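Local coordinates for acetylxylan esterase / glucomannan deacetylase (Cellvibrio japonicus, PDB 2WAA), which removes acetyl groups from the plant cell wall polysaccharides xylan and glucomannan, with equal efficiency, as a family 2 carbohydrate esterase, at residues W64-I69 against N162-Y167; P74-L79 against I102-N107; A246-T251 against V285-E290; D279-L284 against A303-H308. All coordinates share one frame; numbering follows the deposited sequence. Where two conformers were deposited one is given.

Interaction 1 of 4, residues W64-I69 against N162-Y167; sequences WIDVII and NARESY
Asp-66 and Arg-164 form a salt bridge that ties the N-terminal β-sheet domain to the SGNH-type hydrolase domain of this esterase. Arg-164 NH1 donates to Asp-66 OD2 at 2.7 Å, with an N-H...O angle of 159°. The oxygen lies at the guanidinium edge, almost in its plane, whereas NH1 approaches from above the carboxylate plane, and the two planes are 65° apart. A bend at chi3 (36°) of the arginine turns the guanidinium back to meet the acid. Arg-104 also pairs with this acid, and a bridging water donates to Asp-66 OD2 at 2.8 Å. That water also donates to Asn-162 OD1 and accepts from the backbone N of Arg-164, so strand 63-69 is wired to the turn at 163-166 by solvent as well as by charge. Asn-162 in turn braces the turn, its OD1 accepting from Glu-165 N in an Asx motif and its ND2 donating to Glu-165 OE1. The same OE1 stands well out of the Arg-164 guanidinium plane and adds charge attraction alone. Two donors of Ser-166, N and OG, converge on Ala-163 O just where helix 167-174 begins. Apolar packing is limited to Ile-68, two residues on and pointing to the same side of the strand as Asp-66, where Ile-68 CD1 rests against Arg-164 CD at 3.8 Å.

Interaction 2 of 4, residues P74-L79 against I102-N107; sequences PTSIKL and IHRSEN
Within the antiparallel sheet of the N-terminal β-domain, strand 63-69 runs between strands 75-79 and 94-103, and Ser-76 meets Arg-104 across it. The two backbones are therefore not partners; their closest CA atoms, those of Ser-76 and Arg-104, are 8.6 Å apart, and the side chains close the distance over the middle strand. In the conformer of Ser-76 given here, one of two, Ser-76 OG sits over one face of the Arg-104 guanidinium, displaced toward the rim. The nearest pair is Ser-76 OG and Arg-104 NH1 at 3.3 Å, but the angle is too poor for a hydrogen bond, as expected for an oxygen placed above the N-H groups instead of in line with them. Behind the hydroxyl, Ser-76 CB follows at 4.1 Å from Arg-104 CZ. Each polar group has stronger partners elsewhere: Asp-66 holds this hydroxyl above the guanidinium, bonding Ser-76 OG through OD1 and Arg-104 NH1 through OD2, while Arg-104 NH2 forms a salt bridge with Asp-149. The Arg-104 chain kinks midway (chi3 59°), which lays its flat end across the strand, and Trp-64 packs against it too. The arrangement is that of side chains on one face of a β-sheet meeting over a shared central strand, here at the edge where the β-domain adjoins the esterase domain.

Interaction 3 of 4, residues A246-T251 against V285-E290; sequences ATYINT and VSYIGE
Tyr-248 and Tyr-287 cross at about a right angle where helices 245-262 and 278-295 pack together. Their ring planes are inclined by 41° and the centroids lie 5.8 Å apart, an oblique pairing in which Tyr-248 CD2 and Tyr-287 CD2 approach to 3.7 Å. The rings diverge beyond their meeting point, and their hydroxyls have separate partners: Tyr-248 OH bonds to Asp-237 and Tyr-287 OH to Pro-243 O. One residue along, Ile-249 fits between Tyr-287 and Glu-290 of the other helix. Ile-249 CG1 lies 4.0 Å from Tyr-287 CB, and Ile-249 CD1 presses across the extended chain of Glu-290, 3.3 Å from Glu-290 CD. The carboxylate itself is held by a salt bridge to Arg-245. The axes of segments 246-251 and 285-290 approach to 9.4 Å and cross at -50°, and the backbones come nearest at Ile-249 and Tyr-287. On one side Tyr-248 also touches Leu-189 in a loop, while Ile-288 of helix 278-295 reaches strand 300-302, the edge strand of the parallel sheet in the α/β esterase domain.

Interaction 4 of 4, residues D279-L284 against A303-H308; sequences DKKAAL and ASSSHH
Lys-281 NZ is gripped from two directions, by the backbone carbonyl of Ser-305 and by the carboxylate of Glu-272. The bond from Lys-281 NZ to Ser-305 O measures 2.8 Å. The ammonium stands well above the carbonyl plane, 46° out of it, and the C=O...N angle is 133°, so the oxygen is met obliquely. To reach it, the lysine chain runs out from the helix fully extended until its last torsion, chi4 76°, which turns NZ aside from the line of the chain. Lys-281 CE lies 3.7 Å from Ser-305 O, so the end of the lysine lies against the carbonyl as well as bonding to it. In the hydrolase domain, this joins helix 278-295 to the loop that leaves strand 300-302, the edge strand of the central parallel sheet, and leads toward helix 319-337. The same loop later carries Asp-314 and His-316, the inferred charge-relay residues, although this is a surface contact and His-307 remains about 10 Å from His-316, side chain to side chain. Glu-272 also joins the two segments, since the oxygen that pairs with the lysine takes a weak hydrogen bond from Ser-305 OG as well. A lysine paired with this acid would probably keep its positive charge. Further along, the loop is fixed to helix 319-337 by Ser-306 OG, hydrogen-bonded to Glu-328. The imidazole of His-307 leads away from the lysine and makes a weak hydrogen bond to Ala-274 O through ND1.

Interactions 1 and 2 belong to the same sheet: strand 63-69 of interaction 1 lies between the two strands of interaction 2, and Ile-68 packs on Ile-102. Both are partly buried and polar, but interaction 1 joins the two domains whereas interaction 2 stays within the β-domain. Interactions 3 and 4 lie in the esterase domain, with interaction 3 on the far side of the chain's centre from the first pair, and both use helix 278-295. Interaction 3 is buried and mainly apolar; interaction 4 is a surface contact made by one lysine. They meet where Tyr-248 CE2 packs on Leu-284 CD1 at 3.8 Å.

Interaction 1 of 4, residues W64-I69 against N162-Y167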
loop_
_atom_site.group_PDB
_atom_site.type_symbol
_atom_site.label_atom_id
_atom_site.label_comp_id
_atom_site.label_asym_id
_atom_site.label_seq_id
_atom_site.Cartn_x
_atom_site.Cartn_y
_atom_site.Cartn_z
ATOM N N TRP A 64 1.037 -5.475 12.136
ATOM C CA TRP A 64 1.666 -6.713 11.702
ATOM C C TRP A 64 2.634 -6.450 10.567
ATOM O O TRP A 64 2.405 -5.567 9.690
ATOM C CB TRP A 64 0.604 -7.706 11.172
ATOM C CG TRP A 64 -0.302 -8.275 12.294
ATOM C CD1 TRP A 64 -1.390 -7.671 12.896
ATOM C CD2 TRP A 64 -0.174 -9.575 12.910
ATOM N NE1 TRP A 64 -1.939 -8.525 13.824
ATOM C CE2 TRP A 64 -1.220 -9.696 13.855
ATOM C CE3 TRP A 64 0.697 -10.667 12.709
ATOM C CZ2 TRP A 64 -1.388 -10.843 14.642
ATOM C CZ3 TRP A 64 0.529 -11.823 13.473
ATOM C CH2 TRP A 64 -0.505 -11.903 14.442
ATOM N N ILE A 65 3.687 -7.251 10.550
ATOM C CA ILE A 65 4.614 -7.263 9.431
ATOM C C ILE A 65 4.811 -8.712 8.952
ATOM O O ILE A 65 4.577 -9.673 9.711
ATOM C CB ILE A 65 5.980 -6.678 9.841
ATOM C CG1 ILE A 65 6.606 -7.532 10.984
ATOM C CG2 ILE A 65 5.819 -5.161 10.226
ATOM C CD1 ILE A 65 8.049 -7.166 11.318
ATOM N N ASP A 66 5.231 -8.847 7.683
ATOM C CA ASP A 66 5.788 -10.108 7.169
ATOM C C ASP A 66 7.305 -9.980 7.078
ATOM O O ASP A 66 7.824 -8.919 6.743
ATOM C CB ASP A 66 5.283 -10.415 5.741
ATOM C CG ASP A 66 3.862 -11.052 5.742
ATOM O OD1 ASP A 66 3.560 -11.847 6.651
ATOM O OD2 ASP A 66 3.083 -10.777 4.808
ATOM N N VAL A 67 8.005 -11.064 7.399
ATOM C CA VAL A 67 9.458 -11.085 7.274
ATOM C C VAL A 67 9.728 -12.246 6.311
ATOM O O VAL A 67 9.216 -13.331 6.497
ATOM C CB VAL A 67 10.159 -11.380 8.618
ATOM C CG1 VAL A 67 11.722 -11.479 8.376
ATOM C CG2 VAL A 67 9.872 -10.247 9.632
ATOM N N ILE A 68 10.454 -11.969 5.247
ATOM C CA ILE A 68 10.749 -12.998 4.240
ATOM C C ILE A 68 12.265 -13.101 4.068
ATOM O O ILE A 68 12.944 -12.113 3.768
ATOM C CB ILE A 68 10.098 -12.704 2.899
ATOM C CG1 ILE A 68 8.576 -12.481 3.082
ATOM C CG2 ILE A 68 10.386 -13.847 1.911
ATOM C CD1 ILE A 68 7.958 -11.696 1.990
ATOM N N ILE A 69 12.788 -14.291 4.338
ATOM C CA ILE A 69 14.229 -14.560 4.283
ATOM C C ILE A 69 14.482 -15.416 3.051
ATOM O O ILE A 69 13.865 -16.473 2.921
ATOM C CB ILE A 69 14.664 -15.348 5.494
ATOM C CG1 ILE A 69 14.242 -14.638 6.787
ATOM C CG2 ILE A 69 16.208 -15.588 5.408
ATOM C CD1 ILE A 69 14.788 -13.206 6.881
ATOM N N ASN A 162 -3.456 -8.356 4.510
ATOM C CA ASN A 162 -2.298 -8.908 3.806
ATOM C C ASN A 162 -1.980 -8.039 2.610
ATOM O O ASN A 162 -2.745 -8.003 1.653
ATOM C CB ASN A 162 -2.633 -10.342 3.402
ATOM C CG ASN A 162 -1.459 -11.053 2.768
ATOM O OD1 ASN A 162 -0.534 -10.419 2.240
ATOM N ND2 ASN A 162 -1.540 -12.383 2.723
ATOM N N ALA A 163 -0.856 -7.328 2.637
ATOM C CA ALA A 163 -0.523 -6.395 1.548
ATOM C C ALA A 163 0.047 -7.128 0.327
ATOM O O ALA A 163 -0.311 -6.812 -0.817
ATOM C CB ALA A 163 0.517 -5.345 2.066
ATOM N N ARG A 164 0.942 -8.094 0.570
ATOM C CA ARG A 164 1.656 -8.797 -0.513
ATOM C C ARG A 164 0.698 -9.466 -1.489
ATOM O O ARG A 164 1.004 -9.585 -2.682
ATOM C CB ARG A 164 2.515 -9.963 0.030
ATOM C CG ARG A 164 3.898 -9.723 0.523
ATOM C CD ARG A 164 4.317 -10.902 1.538
ATOM N NE ARG A 164 3.766 -12.215 1.141
ATOM C CZ ARG A 164 2.924 -13.000 1.847
ATOM N NH1 ARG A 164 2.454 -12.713 3.092
ATOM N NH2 ARG A 164 2.540 -14.126 1.286
ATOM N N GLU A 165 -0.425 -9.978 -0.956
ATOM C CA GLU A 165 -1.404 -10.698 -1.757
ATOM C C GLU A 165 -2.610 -9.873 -2.155
ATOM O O GLU A 165 -3.587 -10.407 -2.713
ATOM C CB GLU A 165 -1.820 -11.993 -1.039
ATOM C CG GLU A 165 -0.578 -12.882 -0.978
ATOM C CD GLU A 165 -0.840 -14.241 -0.445
ATOM O OE1 GLU A 165 -0.897 -14.387 0.788
ATOM O OE2 GLU A 165 -0.988 -15.162 -1.284
ATOM N N SER A 166 -2.521 -8.570 -1.922
ATOM C CA SER A 166 -3.570 -7.653 -2.386
ATOM C C SER A 166 -3.451 -7.397 -3.899
ATOM O O SER A 166 -2.351 -7.500 -4.476
ATOM C CB SER A 166 -3.500 -6.338 -1.590
ATOM O OG SER A 166 -2.361 -5.548 -1.997
ATOM N N TYR A 167 -4.568 -7.032 -4.554
ATOM C CA TYR A 167 -4.543 -6.903 -5.987
ATOM C C TYR A 167 -3.500 -5.869 -6.443
ATOM O O TYR A 167 -2.887 -6.048 -7.508
ATOM C CB TYR A 167 -5.933 -6.545 -6.564
ATOM C CG TYR A 167 -6.263 -5.074 -6.395
ATOM C CD1 TYR A 167 -6.018 -4.181 -7.436
ATOM C CD2 TYR A 167 -6.785 -4.581 -5.182
ATOM C CE1 TYR A 167 -6.307 -2.769 -7.317
ATOM C CE2 TYR A 167 -7.065 -3.190 -5.028
ATOM C CZ TYR A 167 -6.819 -2.311 -6.123
ATOM O OH TYR A 167 -7.096 -0.970 -5.992
HETATM O O HOH W 1 1.506 -9.106 3.197
#

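Interaction 2 of 4, residues P74-L79 against I102-N107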
loop_
_atom_site.group_PDB
_atom_site.type_symbol
_atom_site.label_atom_id
_atom_site.label_comp_id
_atom_site.label_asym_id
_atom_site.label_seq_id
_atom_site.Cartn_x
_atom_site.Cartn_y
_atom_site.Cartn_z
ATOM N N PRO A 74 6.946 -16.771 4.259
ATOM C CA PRO A 74 6.980 -15.594 5.135
ATOM C C PRO A 74 6.573 -15.925 6.557
ATOM O O PRO A 74 5.814 -16.886 6.788
ATOM C CB PRO A 74 5.949 -14.638 4.490
ATOM C CG PRO A 74 4.969 -15.527 3.839
ATOM C CD PRO A 74 5.801 -16.742 3.315
ATOM N N THR A 75 7.025 -15.113 7.499
ATOM C CA THR A 75 6.619 -15.261 8.890
ATOM C C THR A 75 5.881 -13.961 9.199
ATOM O O THR A 75 6.426 -12.873 8.958
ATOM C CB THR A 75 7.837 -15.450 9.820
ATOM O OG1 THR A 75 8.506 -16.672 9.475
ATOM C CG2 THR A 75 7.416 -15.503 11.330
ATOM N N SER A 76 4.656 -14.045 9.697
ATOM C CA SER A 76 3.928 -12.844 10.112
ATOM C C SER A 76 4.088 -12.624 11.620
ATOM O O SER A 76 3.917 -13.563 12.401
ATOM C CB SER A 76 2.440 -12.961 9.770
ATOM O OG SER A 76 2.254 -13.360 8.418
ATOM N N ILE A 77 4.397 -11.398 12.017
ATOM C CA ILE A 77 4.679 -11.065 13.421
ATOM C C ILE A 77 3.901 -9.827 13.831
ATOM O O ILE A 77 3.846 -8.858 13.063
ATOM C CB ILE A 77 6.186 -10.701 13.513
ATOM C CG1 ILE A 77 7.005 -11.889 12.996
ATOM C CG2 ILE A 77 6.587 -10.274 14.988
ATOM C CD1 ILE A 77 8.549 -11.577 13.061
ATOM N N LYS A 78 3.301 -9.848 15.019
ATOM C CA LYS A 78 2.576 -8.686 15.519
ATOM C C LYS A 78 3.535 -7.900 16.417
ATOM O O LYS A 78 4.191 -8.480 17.269
ATOM C CB LYS A 78 1.357 -9.131 16.327
ATOM C CG LYS A 78 0.397 -7.982 16.727
ATOM C CD LYS A 78 -0.783 -8.582 17.514
ATOM C CE LYS A 78 -1.860 -7.564 17.747
ATOM N NZ LYS A 78 -2.979 -8.329 18.492
ATOM N N LEU A 79 3.700 -6.614 16.182
ATOM C CA LEU A 79 4.718 -5.853 16.923
ATOM C C LEU A 79 4.134 -5.195 18.179
ATOM O O LEU A 79 3.136 -4.469 18.119
ATOM C CB LEU A 79 5.301 -4.754 15.990
ATOM C CG LEU A 79 6.104 -5.266 14.781
ATOM C CD1 LEU A 79 6.523 -4.063 13.967
ATOM C CD2 LEU A 79 7.363 -6.054 15.282
ATOM N N ILE A 102 7.760 -6.490 5.252
ATOM C CA ILE A 102 6.635 -5.875 4.560
ATOM C C ILE A 102 5.595 -5.481 5.577
ATOM O O ILE A 102 5.159 -6.328 6.380
ATOM C CB ILE A 102 5.967 -6.796 3.456
ATOM C CG1 ILE A 102 6.971 -7.229 2.379
ATOM C CG2 ILE A 102 4.897 -6.023 2.706
ATOM C CD1 ILE A 102 7.500 -8.629 2.652
ATOM N N HIS A 103 5.170 -4.198 5.560
ATOM C CA HIS A 103 4.104 -3.784 6.471
ATOM C C HIS A 103 2.766 -4.389 5.987
ATOM O O HIS A 103 2.316 -4.099 4.859
ATOM C CB HIS A 103 4.026 -2.231 6.504
ATOM C CG HIS A 103 3.156 -1.669 7.598
ATOM N ND1 HIS A 103 2.415 -0.518 7.437
ATOM C CD2 HIS A 103 2.892 -2.107 8.858
ATOM C CE1 HIS A 103 1.756 -0.248 8.560
ATOM N NE2 HIS A 103 2.033 -1.192 9.440
ATOM N N ARG A 104 2.104 -5.175 6.840
ATOM C CA ARG A 104 0.784 -5.732 6.486
ATOM C C ARG A 104 -0.322 -4.805 6.912
ATOM O O ARG A 104 -1.377 -4.796 6.280
ATOM C CB ARG A 104 0.531 -7.077 7.185
ATOM C CG ARG A 104 1.531 -8.191 6.763
ATOM C CD ARG A 104 1.573 -9.306 7.848
ATOM N NE ARG A 104 0.275 -9.939 8.087
ATOM C CZ ARG A 104 -0.204 -10.966 7.384
ATOM N NH1 ARG A 104 0.468 -11.489 6.337
ATOM N NH2 ARG A 104 -1.403 -11.487 7.715
ATOM N N SER A 105 -0.110 -4.084 8.009
ATOM C CA SER A 105 -1.128 -3.198 8.586
ATOM C C SER A 105 -1.352 -1.917 7.814
ATOM O O SER A 105 -0.561 -1.573 6.947
ATOM C CB SER A 105 -0.801 -2.925 10.055
ATOM O OG SER A 105 -1.151 -4.095 10.784
ATOM N N GLU A 106 -2.443 -1.202 8.121
ATOM C CA GLU A 106 -2.624 0.156 7.578
ATOM C C GLU A 106 -2.669 1.167 8.729
ATOM O O GLU A 106 -2.631 0.803 9.889
ATOM C CB GLU A 106 -3.913 0.275 6.744
ATOM C CG GLU A 106 -5.181 -0.072 7.532
ATOM C CD GLU A 106 -6.448 0.174 6.713
ATOM O OE1 GLU A 106 -6.840 1.349 6.617
ATOM O OE2 GLU A 106 -7.033 -0.814 6.156
ATOM N N ASN A 107 -2.751 2.441 8.395
ATOM C CA ASN A 107 -2.611 3.512 9.401
ATOM C C ASN A 107 -3.475 3.434 10.652
ATOM O O ASN A 107 -2.973 3.712 11.752
ATOM C CB ASN A 107 -2.850 4.853 8.734
ATOM C CG ASN A 107 -1.603 5.372 7.999
ATOM O OD1 ASN A 107 -0.704 5.866 8.647
ATOM N ND2 ASN A 107 -1.588 5.320 6.639
#

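Interaction 3 of 4, residues A246-T251 against V285-E290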
loop_
_atom_site.group_PDB
_atom_site.type_symbol
_atom_site.label_atom_id
_atom_site.label_comp_id
_atom_site.label_asym_id
_atom_site.label_seq_id
_atom_site.Cartn_x
_atom_site.Cartn_y
_atom_site.Cartn_z
ATOM N N ALA A 246 -23.211 16.113 -9.482
ATOM C CA ALA A 246 -22.337 17.267 -9.738
ATOM C C ALA A 246 -21.245 17.411 -8.680
ATOM O O ALA A 246 -20.120 17.718 -9.004
ATOM C CB ALA A 246 -23.152 18.603 -9.886
ATOM N N THR A 247 -21.578 17.194 -7.417
ATOM C CA THR A 247 -20.629 17.375 -6.339
ATOM C C THR A 247 -19.477 16.352 -6.469
ATOM O O THR A 247 -18.284 16.673 -6.390
ATOM C CB THR A 247 -21.291 17.123 -4.980
ATOM O OG1 THR A 247 -22.345 18.071 -4.752
ATOM C CG2 THR A 247 -20.267 17.240 -3.852
ATOM N N TYR A 248 -19.851 15.115 -6.692
ATOM C CA TYR A 248 -18.842 14.076 -6.797
ATOM C C TYR A 248 -17.935 14.283 -8.017
ATOM O O TYR A 248 -16.697 14.190 -7.921
ATOM C CB TYR A 248 -19.517 12.725 -6.865
ATOM C CG TYR A 248 -18.567 11.626 -6.468
ATOM C CD1 TYR A 248 -18.418 11.295 -5.128
ATOM C CD2 TYR A 248 -17.841 10.923 -7.432
ATOM C CE1 TYR A 248 -17.556 10.266 -4.727
ATOM C CE2 TYR A 248 -16.990 9.872 -7.058
ATOM C CZ TYR A 248 -16.854 9.572 -5.695
ATOM O OH TYR A 248 -16.023 8.575 -5.275
ATOM N N ILE A 249 -18.537 14.554 -9.168
ATOM C CA ILE A 249 -17.746 14.698 -10.385
ATOM C C ILE A 249 -16.847 15.918 -10.267
ATOM O O ILE A 249 -15.665 15.891 -10.668
ATOM C CB ILE A 249 -18.635 14.782 -11.640
ATOM C CG1 ILE A 249 -19.317 13.408 -11.903
ATOM C CG2 ILE A 249 -17.819 15.294 -12.881
ATOM C CD1 ILE A 249 -20.382 13.494 -13.002
ATOM N N ASN A 250 -17.361 17.003 -9.697
ATOM C CA ASN A 250 -16.503 18.165 -9.568
ATOM C C ASN A 250 -15.338 17.910 -8.609
ATOM O O ASN A 250 -14.220 18.377 -8.859
ATOM C CB ASN A 250 -17.303 19.398 -9.146
ATOM C CG ASN A 250 -18.179 19.908 -10.270
ATOM O OD1 ASN A 250 -17.901 19.675 -11.473
ATOM N ND2 ASN A 250 -19.214 20.639 -9.901
ATOM N N THR A 251 -15.563 17.168 -7.530
ATOM C CA THR A 251 -14.420 16.907 -6.685
ATOM C C THR A 251 -13.476 15.859 -7.244
ATOM O O THR A 251 -12.268 16.016 -7.079
ATOM C CB THR A 251 -14.689 16.913 -5.135
ATOM O OG1 THR A 251 -14.016 15.840 -4.446
ATOM C CG2 THR A 251 -16.147 16.954 -4.831
ATOM N N VAL A 285 -19.391 4.209 -12.275
ATOM C CA VAL A 285 -18.831 4.123 -13.609
ATOM C C VAL A 285 -19.220 5.348 -14.418
ATOM O O VAL A 285 -18.401 5.923 -15.166
ATOM C CB VAL A 285 -19.329 2.831 -14.305
ATOM C CG1 VAL A 285 -19.015 2.856 -15.792
ATOM C CG2 VAL A 285 -18.706 1.576 -13.591
ATOM N N SER A 286 -20.480 5.750 -14.273
ATOM C CA SER A 286 -21.001 6.886 -15.004
ATOM C C SER A 286 -20.255 8.152 -14.586
ATOM O O SER A 286 -19.838 8.931 -15.430
ATOM C CB SER A 286 -22.498 7.078 -14.705
ATOM O OG SER A 286 -22.972 8.084 -15.569
ATOM N N TYR A 287 -20.080 8.325 -13.275
ATOM C CA TYR A 287 -19.421 9.511 -12.736
ATOM C C TYR A 287 -17.954 9.565 -13.222
ATOM O O TYR A 287 -17.431 10.626 -13.571
ATOM C CB TYR A 287 -19.453 9.456 -11.216
ATOM C CG TYR A 287 -20.798 9.710 -10.549
ATOM C CD1 TYR A 287 -21.989 9.820 -11.298
ATOM C CD2 TYR A 287 -20.885 9.783 -9.159
ATOM C CE1 TYR A 287 -23.237 10.052 -10.653
ATOM C CE2 TYR A 287 -22.138 10.020 -8.502
ATOM C CZ TYR A 287 -23.286 10.179 -9.269
ATOM O OH TYR A 287 -24.487 10.361 -8.606
ATOM N N ILE A 288 -17.298 8.410 -13.269
ATOM C CA ILE A 288 -15.950 8.354 -13.782
ATOM C C ILE A 288 -15.914 8.783 -15.257
ATOM O O ILE A 288 -15.011 9.523 -15.684
ATOM C CB ILE A 288 -15.337 6.917 -13.599
ATOM C CG1 ILE A 288 -14.964 6.741 -12.115
ATOM C CG2 ILE A 288 -14.101 6.725 -14.561
ATOM C CD1 ILE A 288 -14.690 5.268 -11.705
ATOM N N GLY A 289 -16.868 8.300 -16.053
ATOM C CA GLY A 289 -16.852 8.659 -17.465
ATOM C C GLY A 289 -17.021 10.176 -17.578
ATOM O O GLY A 289 -16.383 10.817 -18.395
ATOM N N GLU A 290 -17.891 10.768 -16.774
ATOM C CA GLU A 290 -18.108 12.202 -16.898
ATOM C C GLU A 290 -16.906 12.978 -16.340
ATOM O O GLU A 290 -16.577 14.054 -16.831
ATOM C CB GLU A 290 -19.397 12.650 -16.196
ATOM C CG GLU A 290 -19.772 14.065 -16.532
ATOM C CD GLU A 290 -21.215 14.445 -16.080
ATOM O OE1 GLU A 290 -22.065 13.547 -15.909
ATOM O OE2 GLU A 290 -21.469 15.659 -15.871
#

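Interaction 4 of 4, residues D279-L284 against A303-H308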
loop_
_atom_site.group_PDB
_atom_site.type_symbol
_atom_site.label_atom_id
_atom_site.label_comp_id
_atom_site.label_asym_id
_atom_site.label_seq_id
_atom_site.Cartn_x
_atom_site.Cartn_y
_atom_site.Cartn_z
ATOM N N ASP A 279 -26.777 -0.776 -9.050
ATOM C CA ASP A 279 -27.003 0.623 -9.367
ATOM C C ASP A 279 -25.852 1.464 -8.877
ATOM O O ASP A 279 -25.486 2.440 -9.523
ATOM C CB ASP A 279 -28.291 1.206 -8.721
ATOM C CG ASP A 279 -29.592 0.579 -9.278
ATOM O OD1 ASP A 279 -29.571 -0.038 -10.374
ATOM O OD2 ASP A 279 -30.638 0.725 -8.592
ATOM N N LYS A 280 -25.322 1.124 -7.713
ATOM C CA LYS A 280 -24.234 1.944 -7.183
ATOM C C LYS A 280 -22.977 1.849 -8.055
ATOM O O LYS A 280 -22.323 2.863 -8.342
ATOM C CB LYS A 280 -23.934 1.517 -5.773
ATOM C CG LYS A 280 -25.039 2.035 -4.857
ATOM C CD LYS A 280 -24.772 1.510 -3.429
ATOM C CE LYS A 280 -25.725 2.223 -2.434
ATOM N NZ LYS A 280 -25.528 1.664 -1.050
ATOM N N LYS A 281 -22.637 0.637 -8.459
ATOM C CA LYS A 281 -21.541 0.442 -9.395
ATOM C C LYS A 281 -21.786 1.236 -10.684
ATOM O O LYS A 281 -20.915 1.955 -11.167
ATOM C CB LYS A 281 -21.391 -1.046 -9.701
ATOM C CG LYS A 281 -20.241 -1.385 -10.671
ATOM C CD LYS A 281 -20.266 -2.935 -10.869
ATOM C CE LYS A 281 -19.282 -3.362 -11.962
ATOM N NZ LYS A 281 -17.907 -3.335 -11.512
ATOM N N ALA A 282 -22.968 1.077 -11.282
ATOM C CA ALA A 282 -23.217 1.748 -12.560
ATOM C C ALA A 282 -23.100 3.272 -12.405
ATOM O O ALA A 282 -22.643 3.941 -13.312
ATOM C CB ALA A 282 -24.631 1.338 -13.112
ATOM N N ALA A 283 -23.517 3.796 -11.256
ATOM C CA ALA A 283 -23.461 5.231 -11.018
ATOM C C ALA A 283 -22.014 5.680 -10.939
ATOM O O ALA A 283 -21.640 6.692 -11.539
ATOM C CB ALA A 283 -24.208 5.612 -9.729
ATOM N N LEU A 284 -21.190 4.934 -10.196
ATOM C CA LEU A 284 -19.768 5.332 -10.138
ATOM C C LEU A 284 -19.064 5.233 -11.493
ATOM O O LEU A 284 -18.241 6.092 -11.854
ATOM C CB LEU A 284 -18.992 4.554 -9.052
ATOM C CG LEU A 284 -17.513 4.957 -8.861
ATOM C CD1 LEU A 284 -17.393 6.490 -8.755
ATOM C CD2 LEU A 284 -16.914 4.287 -7.604
ATOM N N ALA A 303 -10.366 1.654 -16.448
ATOM C CA ALA A 303 -10.285 0.204 -16.534
ATOM C C ALA A 303 -11.563 -0.389 -15.935
ATOM O O ALA A 303 -11.972 0.032 -14.860
ATOM C CB ALA A 303 -9.077 -0.321 -15.759
ATOM N N SER A 304 -12.179 -1.342 -16.614
ATOM C CA SER A 304 -13.408 -1.917 -16.085
ATOM C C SER A 304 -13.073 -3.049 -15.122
ATOM O O SER A 304 -12.004 -3.673 -15.176
ATOM C CB SER A 304 -14.299 -2.455 -17.235
ATOM O OG SER A 304 -13.595 -3.400 -18.030
ATOM N N SER A 305 -14.026 -3.395 -14.281
ATOM C CA SER A 305 -13.747 -4.533 -13.423
ATOM C C SER A 305 -15.002 -5.240 -13.026
ATOM O O SER A 305 -16.104 -4.704 -13.217
ATOM C CB SER A 305 -13.101 -4.031 -12.184
ATOM O OG SER A 305 -13.962 -3.066 -11.658
ATOM N N SER A 306 -14.815 -6.434 -12.480
ATOM C CA SER A 306 -15.915 -7.249 -12.044
ATOM C C SER A 306 -16.203 -6.890 -10.611
ATOM O O SER A 306 -15.305 -6.527 -9.869
ATOM C CB SER A 306 -15.528 -8.743 -12.073
ATOM O OG SER A 306 -15.441 -9.173 -13.420
ATOM N N HIS A 307 -17.430 -7.116 -10.201
ATOM C CA HIS A 307 -17.734 -7.143 -8.769
ATOM C C HIS A 307 -17.263 -8.453 -8.159
ATOM O O HIS A 307 -17.452 -9.522 -8.746
ATOM C CB HIS A 307 -19.258 -7.016 -8.604
ATOM C CG HIS A 307 -19.759 -7.393 -7.241
ATOM N ND1 HIS A 307 -19.562 -6.606 -6.133
ATOM C CD2 HIS A 307 -20.548 -8.426 -6.833
ATOM C CE1 HIS A 307 -20.164 -7.154 -5.084
ATOM N NE2 HIS A 307 -20.764 -8.260 -5.481
ATOM N N HIS A 308 -16.632 -8.389 -6.980
ATOM C CA HIS A 308 -16.327 -9.597 -6.211
ATOM C C HIS A 308 -17.036 -9.521 -4.891
ATOM O O HIS A 308 -16.962 -8.514 -4.212
ATOM C CB HIS A 308 -14.817 -9.737 -6.025
ATOM C CG HIS A 308 -14.103 -9.892 -7.325
ATOM N ND1 HIS A 308 -14.010 -11.109 -7.975
ATOM C CD2 HIS A 308 -13.527 -8.978 -8.141
ATOM C CE1 HIS A 308 -13.374 -10.941 -9.119
ATOM N NE2 HIS A 308 -13.071 -9.660 -9.248
#